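CurD (Moorea producens 3L, PDB 5KP7) probably acts as a hydroxymethylglutaryl-CoA synthase-like acyltransferase of the thiolase superfamily, and binds 4'-phosphopantetheine. Local coordinates at residues Phe208-Val222 / Gly353-Pro365. The protein carries 3 engineered substitutions. Numbering follows the deposited sequence. Where two conformers were deposited one is given.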
loop_
_atom_site.group_PDB
_atom_site.type_symbol
_atom_site.label_atom_id
_atom_site.label_comp_id
_atom_site.label_asym_id
_atom_site.label_seq_id
_atom_site.Cartn_x
_atom_site.Cartn_y
_atom_site.Cartn_z
ATOM N N PHE A 208 13.314 7.163 -11.828
ATOM C CA PHE A 208 12.016 7.836 -11.953
ATOM C C PHE A 208 12.214 9.324 -11.919
ATOM O O PHE A 208 12.541 9.883 -10.869
ATOM C CB PHE A 208 11.072 7.377 -10.822
ATOM C CG PHE A 208 9.607 7.768 -10.977
ATOM C CD1 PHE A 208 8.849 7.343 -12.072
ATOM C CD2 PHE A 208 8.948 8.508 -9.983
ATOM C CE1 PHE A 208 7.487 7.639 -12.165
ATOM C CE2 PHE A 208 7.587 8.805 -10.081
ATOM C CZ PHE A 208 6.858 8.363 -11.180
ATOM N N GLN A 209 12.003 9.966 -13.071
ATOM C CA GLN A 209 12.168 11.397 -13.232
ATOM C C GLN A 209 10.828 12.078 -12.879
ATOM O O GLN A 209 9.868 11.916 -13.610
ATOM C CB GLN A 209 12.615 11.669 -14.687
ATOM C CG GLN A 209 13.965 11.016 -15.076
ATOM C CD GLN A 209 13.912 9.659 -15.820
ATOM O OE1 GLN A 209 13.061 9.429 -16.693
ATOM N NE2 GLN A 209 14.908 8.778 -15.528
ATOM N N ILE A 210 10.784 12.819 -11.773
ATOM C CA ILE A 210 9.569 13.474 -11.299
ATOM C C ILE A 210 9.108 14.620 -12.209
ATOM O O ILE A 210 9.921 15.397 -12.698
ATOM C CB ILE A 210 9.769 13.973 -9.823
ATOM C CG1 ILE A 210 9.755 12.784 -8.852
ATOM C CG2 ILE A 210 8.752 15.026 -9.405
ATOM C CD1 ILE A 210 8.392 12.170 -8.570
ATOM N N ASP A 211 7.795 14.666 -12.479
ATOM C CA ASP A 211 7.147 15.820 -13.104
ATOM C C ASP A 211 6.979 16.912 -12.055
ATOM O O ASP A 211 6.056 16.859 -11.236
ATOM C CB ASP A 211 5.786 15.430 -13.704
ATOM C CG ASP A 211 5.897 14.461 -14.898
ATOM O OD1 ASP A 211 6.811 14.602 -15.760
ATOM O OD2 ASP A 211 5.016 13.564 -15.015
ATOM N N VAL A 212 7.891 17.884 -12.043
ATOM C CA VAL A 212 7.997 18.843 -10.931
ATOM C C VAL A 212 6.750 19.749 -10.882
ATOM O O VAL A 212 6.324 20.298 -11.906
ATOM C CB VAL A 212 9.299 19.678 -11.055
ATOM C CG1 VAL A 212 9.337 20.835 -10.052
ATOM C CG2 VAL A 212 10.518 18.769 -10.895
ATOM N N GLY A 213 6.157 19.866 -9.688
ATOM C CA GLY A 213 4.967 20.685 -9.494
ATOM C C GLY A 213 3.666 20.095 -10.029
ATOM O O GLY A 213 2.625 20.743 -9.949
ATOM N N CYS A 214 3.698 18.873 -10.552
ATOM C CA CYS A 214 2.504 18.215 -11.046
ATOM C C CYS A 214 1.992 17.389 -9.888
ATOM O O CYS A 214 2.295 16.193 -9.779
ATOM C CB CYS A 214 2.832 17.380 -12.276
ATOM S SG CYS A 214 3.495 18.411 -13.622
ATOM N N ASN A 215 1.247 18.044 -8.990
ATOM C CA ASN A 215 0.764 17.396 -7.777
ATOM C C ASN A 215 -0.614 17.881 -7.449
ATOM O O ASN A 215 -0.866 19.082 -7.506
ATOM C CB ASN A 215 1.631 17.714 -6.561
ATOM C CG ASN A 215 3.077 17.300 -6.736
ATOM O OD1 ASN A 215 3.510 16.221 -6.221
ATOM N ND2 ASN A 215 3.821 18.083 -7.441
ATOM N N GLY A 216 -1.503 16.961 -7.118
ATOM C CA GLY A 216 -2.773 17.300 -6.502
ATOM C C GLY A 216 -2.914 16.544 -5.195
ATOM O O GLY A 216 -2.454 15.417 -5.082
ATOM N N TYR A 217 -3.522 17.149 -4.178
ATOM C CA TYR A 217 -3.624 16.482 -2.886
ATOM C C TYR A 217 -4.907 16.889 -2.195
ATOM O O TYR A 217 -5.501 17.939 -2.495
ATOM C CB TYR A 217 -2.370 16.705 -2.014
ATOM C CG TYR A 217 -1.699 18.033 -2.212
ATOM C CD1 TYR A 217 -2.234 19.182 -1.654
ATOM C CD2 TYR A 217 -0.492 18.140 -2.910
ATOM C CE1 TYR A 217 -1.623 20.415 -1.832
ATOM C CE2 TYR A 217 0.133 19.358 -3.073
ATOM C CZ TYR A 217 -0.436 20.490 -2.538
ATOM O OH TYR A 217 0.180 21.725 -2.700
ATOM N N TYR A 218 -5.385 15.992 -1.341
ATOM C CA TYR A 218 -6.728 16.133 -0.779
ATOM C C TYR A 218 -6.812 15.309 0.500
ATOM O O TYR A 218 -6.461 14.130 0.536
ATOM C CB TYR A 218 -7.755 15.656 -1.815
ATOM C CG TYR A 218 -9.190 15.934 -1.483
ATOM C CD1 TYR A 218 -9.753 17.186 -1.720
ATOM C CD2 TYR A 218 -10.002 14.934 -0.952
ATOM C CE1 TYR A 218 -11.088 17.436 -1.414
ATOM C CE2 TYR A 218 -11.336 15.173 -0.683
ATOM C CZ TYR A 218 -11.865 16.408 -0.905
ATOM O OH TYR A 218 -13.213 16.606 -0.638
ATOM N N GLY A 219 -7.327 15.915 1.564
ATOM C CA GLY A 219 -7.463 15.209 2.808
ATOM C C GLY A 219 -8.428 15.933 3.734
ATOM O O GLY A 219 -8.777 17.106 3.516
ATOM N N TYR A 220 -8.856 15.204 4.753
ATOM C CA TYR A 220 -9.834 15.660 5.721
ATOM C C TYR A 220 -9.848 14.641 6.854
ATOM O O TYR A 220 -9.435 13.490 6.657
ATOM C CB TYR A 220 -11.229 15.813 5.092
ATOM C CG TYR A 220 -11.650 14.574 4.347
ATOM C CD1 TYR A 220 -11.300 14.404 3.028
ATOM C CD2 TYR A 220 -12.367 13.552 4.981
ATOM C CE1 TYR A 220 -11.625 13.246 2.345
ATOM C CE2 TYR A 220 -12.699 12.379 4.289
ATOM C CZ TYR A 220 -12.322 12.241 2.983
ATOM O OH TYR A 220 -12.647 11.110 2.209
ATOM N N GLU A 221 -10.313 15.060 8.035
ATOM C CA GLU A 221 -10.381 14.127 9.153
ATOM C C GLU A 221 -11.564 13.148 8.981
ATOM O O GLU A 221 -12.718 13.564 8.794
ATOM C CB GLU A 221 -10.491 14.860 10.485
ATOM C CG GLU A 221 -10.171 14.004 11.691
ATOM C CD GLU A 221 -11.321 13.133 12.148
ATOM O OE1 GLU A 221 -12.422 13.676 12.403
ATOM O OE2 GLU A 221 -11.133 11.911 12.286
ATOM N N VAL A 222 -11.257 11.861 9.038
ATOM C CA VAL A 222 -12.266 10.785 8.920
ATOM C C VAL A 222 -11.788 9.568 9.719
ATOM O O VAL A 222 -10.592 9.259 9.714
ATOM C CB VAL A 222 -12.529 10.443 7.443
ATOM C CG1 VAL A 222 -11.269 9.990 6.731
ATOM C CG2 VAL A 222 -13.654 9.397 7.273
ATOM N N GLY A 353 -7.418 8.360 7.492
ATOM C CA GLY A 353 -7.392 9.380 8.526
ATOM C C GLY A 353 -7.770 10.814 8.214
ATOM O O GLY A 353 -8.198 11.487 9.161
ATOM N N CYS A 354 -7.591 11.366 7.015
ATOM C CA CYS A 354 -6.969 10.794 5.820
ATOM C C CYS A 354 -6.196 11.896 5.065
ATOM O O CYS A 354 -6.424 13.096 5.297
ATOM C CB CYS A 354 -8.020 10.186 4.852
ATOM S SG CYS A 354 -8.998 11.371 3.859
ATOM N N CYS A 355 -5.314 11.487 4.151
ATOM C CA CYS A 355 -4.674 12.409 3.201
ATOM C C CYS A 355 -4.339 11.609 1.934
ATOM O O CYS A 355 -4.217 10.384 1.979
ATOM C CB CYS A 355 -3.437 13.091 3.800
ATOM S SG CYS A 355 -2.938 14.579 2.896
ATOM N N SER A 356 -4.224 12.290 0.811
ATOM C CA SER A 356 -3.982 11.656 -0.464
ATOM C C SER A 356 -3.271 12.598 -1.419
ATOM O O SER A 356 -3.315 13.811 -1.249
ATOM C CB SER A 356 -5.302 11.183 -1.083
ATOM O OG SER A 356 -6.101 12.282 -1.534
ATOM N N GLU A 357 -2.643 12.015 -2.436
ATOM C CA GLU A 357 -1.920 12.780 -3.426
ATOM C C GLU A 357 -1.833 12.036 -4.731
ATOM O O GLU A 357 -1.624 10.824 -4.742
ATOM C CB GLU A 357 -0.514 13.132 -2.917
ATOM C CG GLU A 357 0.289 14.048 -3.810
ATOM C CD GLU A 357 1.419 14.798 -3.118
ATOM O OE1 GLU A 357 2.245 15.370 -3.855
ATOM O OE2 GLU A 357 1.456 14.895 -1.861
ATOM N N PHE A 358 -2.003 12.771 -5.827
ATOM C CA PHE A 358 -1.768 12.260 -7.178
ATOM C C PHE A 358 -0.591 13.012 -7.776
ATOM O O PHE A 358 -0.517 14.251 -7.692
ATOM C CB PHE A 358 -3.011 12.424 -8.055
ATOM C CG PHE A 358 -2.884 11.767 -9.415
ATOM C CD1 PHE A 358 -2.226 12.399 -10.477
ATOM C CD2 PHE A 358 -3.384 10.491 -9.624
ATOM C CE1 PHE A 358 -2.082 11.772 -11.719
ATOM C CE2 PHE A 358 -3.228 9.853 -10.848
ATOM C CZ PHE A 358 -2.603 10.502 -11.896
ATOM N N TYR A 359 0.360 12.265 -8.348
ATOM C CA TYR A 359 1.575 12.859 -8.888
ATOM C C TYR A 359 2.106 11.988 -10.011
ATOM O O TYR A 359 1.488 10.987 -10.309
ATOM C CB TYR A 359 2.610 13.071 -7.793
ATOM C CG TYR A 359 3.044 11.867 -6.974
ATOM C CD1 TYR A 359 2.224 11.306 -6.010
ATOM C CD2 TYR A 359 4.333 11.383 -7.071
ATOM C CE1 TYR A 359 2.652 10.243 -5.205
ATOM C CE2 TYR A 359 4.781 10.327 -6.251
ATOM C CZ TYR A 359 3.942 9.789 -5.305
ATOM O OH TYR A 359 4.413 8.770 -4.477
ATOM N N SER A 360 3.206 12.384 -10.656
ATOM C CA SER A 360 3.623 11.630 -11.870
ATOM C C SER A 360 5.092 11.769 -12.176
ATOM O O SER A 360 5.762 12.663 -11.657
ATOM C CB SER A 360 2.777 12.068 -13.078
ATOM O OG SER A 360 2.968 13.449 -13.391
ATOM N N GLY A 361 5.598 10.856 -12.991
ATOM C CA GLY A 361 6.960 10.952 -13.482
ATOM C C GLY A 361 7.187 10.027 -14.655
ATOM O O GLY A 361 6.253 9.350 -15.095
ATOM N N VAL A 362 8.436 9.977 -15.109
ATOM C CA VAL A 362 8.819 9.255 -16.318
ATOM C C VAL A 362 9.922 8.246 -16.044
ATOM O O VAL A 362 10.853 8.520 -15.269
ATOM C CB VAL A 362 9.271 10.253 -17.404
ATOM C CG1 VAL A 362 9.864 9.553 -18.631
ATOM C CG2 VAL A 362 8.111 11.152 -17.796
ATOM N N VAL A 363 9.804 7.085 -16.687
ATOM C CA VAL A 363 10.803 6.031 -16.673
ATOM C C VAL A 363 11.284 5.807 -18.118
ATOM O O VAL A 363 10.461 5.683 -19.042
ATOM C CB VAL A 363 10.175 4.732 -16.157
ATOM C CG1 VAL A 363 11.181 3.596 -16.177
ATOM C CG2 VAL A 363 9.641 4.951 -14.754
ATOM N N THR A 364 12.603 5.753 -18.298
ATOM C CA THR A 364 13.204 5.523 -19.610
ATOM C C THR A 364 13.555 4.045 -19.767
ATOM O O THR A 364 13.627 3.305 -18.790
ATOM C CB THR A 364 14.512 6.332 -19.782
ATOM O OG1 THR A 364 15.470 5.889 -18.820
ATOM C CG2 THR A 364 14.275 7.807 -19.559
ATOM N N PRO A 365 13.853 3.611 -21.013
ATOM C CA PRO A 365 14.326 2.228 -21.182
ATOM C C PRO A 365 15.570 1.919 -20.359
ATOM O O PRO A 365 15.721 0.836 -19.834
ATOM C CB PRO A 365 14.637 2.124 -22.692
ATOM C CG PRO A 365 13.976 3.296 -23.334
ATOM C CD PRO A 365 13.579 4.288 -22.297
HETATM O O HOH W 1 14.114 6.065 -15.880
HETATM O O HOH W 2 4.698 14.879 -9.812
#
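Strand 355-363 runs antiparallel to two successive strands, 208-211 and 214-219, its direction inclined at 140° to the first and 165° to the second. Gln209 and Val362 form a hydrogen-bonded pair through both backbone N and O atoms, as do Gly216 and Phe358. Between these pairs the type II turn Asp211-Cys214 carries the chain away from its partner, and a water accepts from Ser360 N (3.0 Å) and lies within donating distance of Asp211 O and Cys214 O, bridging the interruption. Beyond Gly219 the pairing continues irregularly: Cys354, preceded by a cis peptide, donates from N to Tyr220 O (2.8 Å), and Val222 N donates to Gly353 O.

Ser360 OG donates to the anti lone pair of Asp211 OD2 at 2.6 Å; the same oxygen forms a salt bridge with Arg344, and OG also bonds to Tyr255 OH. The Phe208 ring reaches diagonally to Gly361, which pairs with Ile210, its CZ 3.3 Å from Gly361 N, while Val363 CG2 meets the ring edge at CD1 (3.7 Å). With CG anti to the backbone N (chi1 -168°), Phe208 lays CZ and CE1 against the Gly361 backbone. At the far end Cys354 SG sits over one face of the Tyr220 ring, 3.6 Å from its centroid, and the Tyr220 hydroxyl bonds to Ser243. Ser356 OG donates to a lone pair of Tyr218 O in the carbonyl plane (2.8 Å).

The two segments lie on adjacent inner strands of the mixed sheet of this thiolase-like fold, with 29-36 beyond one and 343-351 beyond the other, packed between helices 140-154 and 237-258. Sharing Asp211 OD2 between a hydroxyl and a guanidinium would probably favour the ionised carboxylate beside the interruption, while the sulfur-aromatic contact packs the loop ends against each other near the phosphopantetheine pocket.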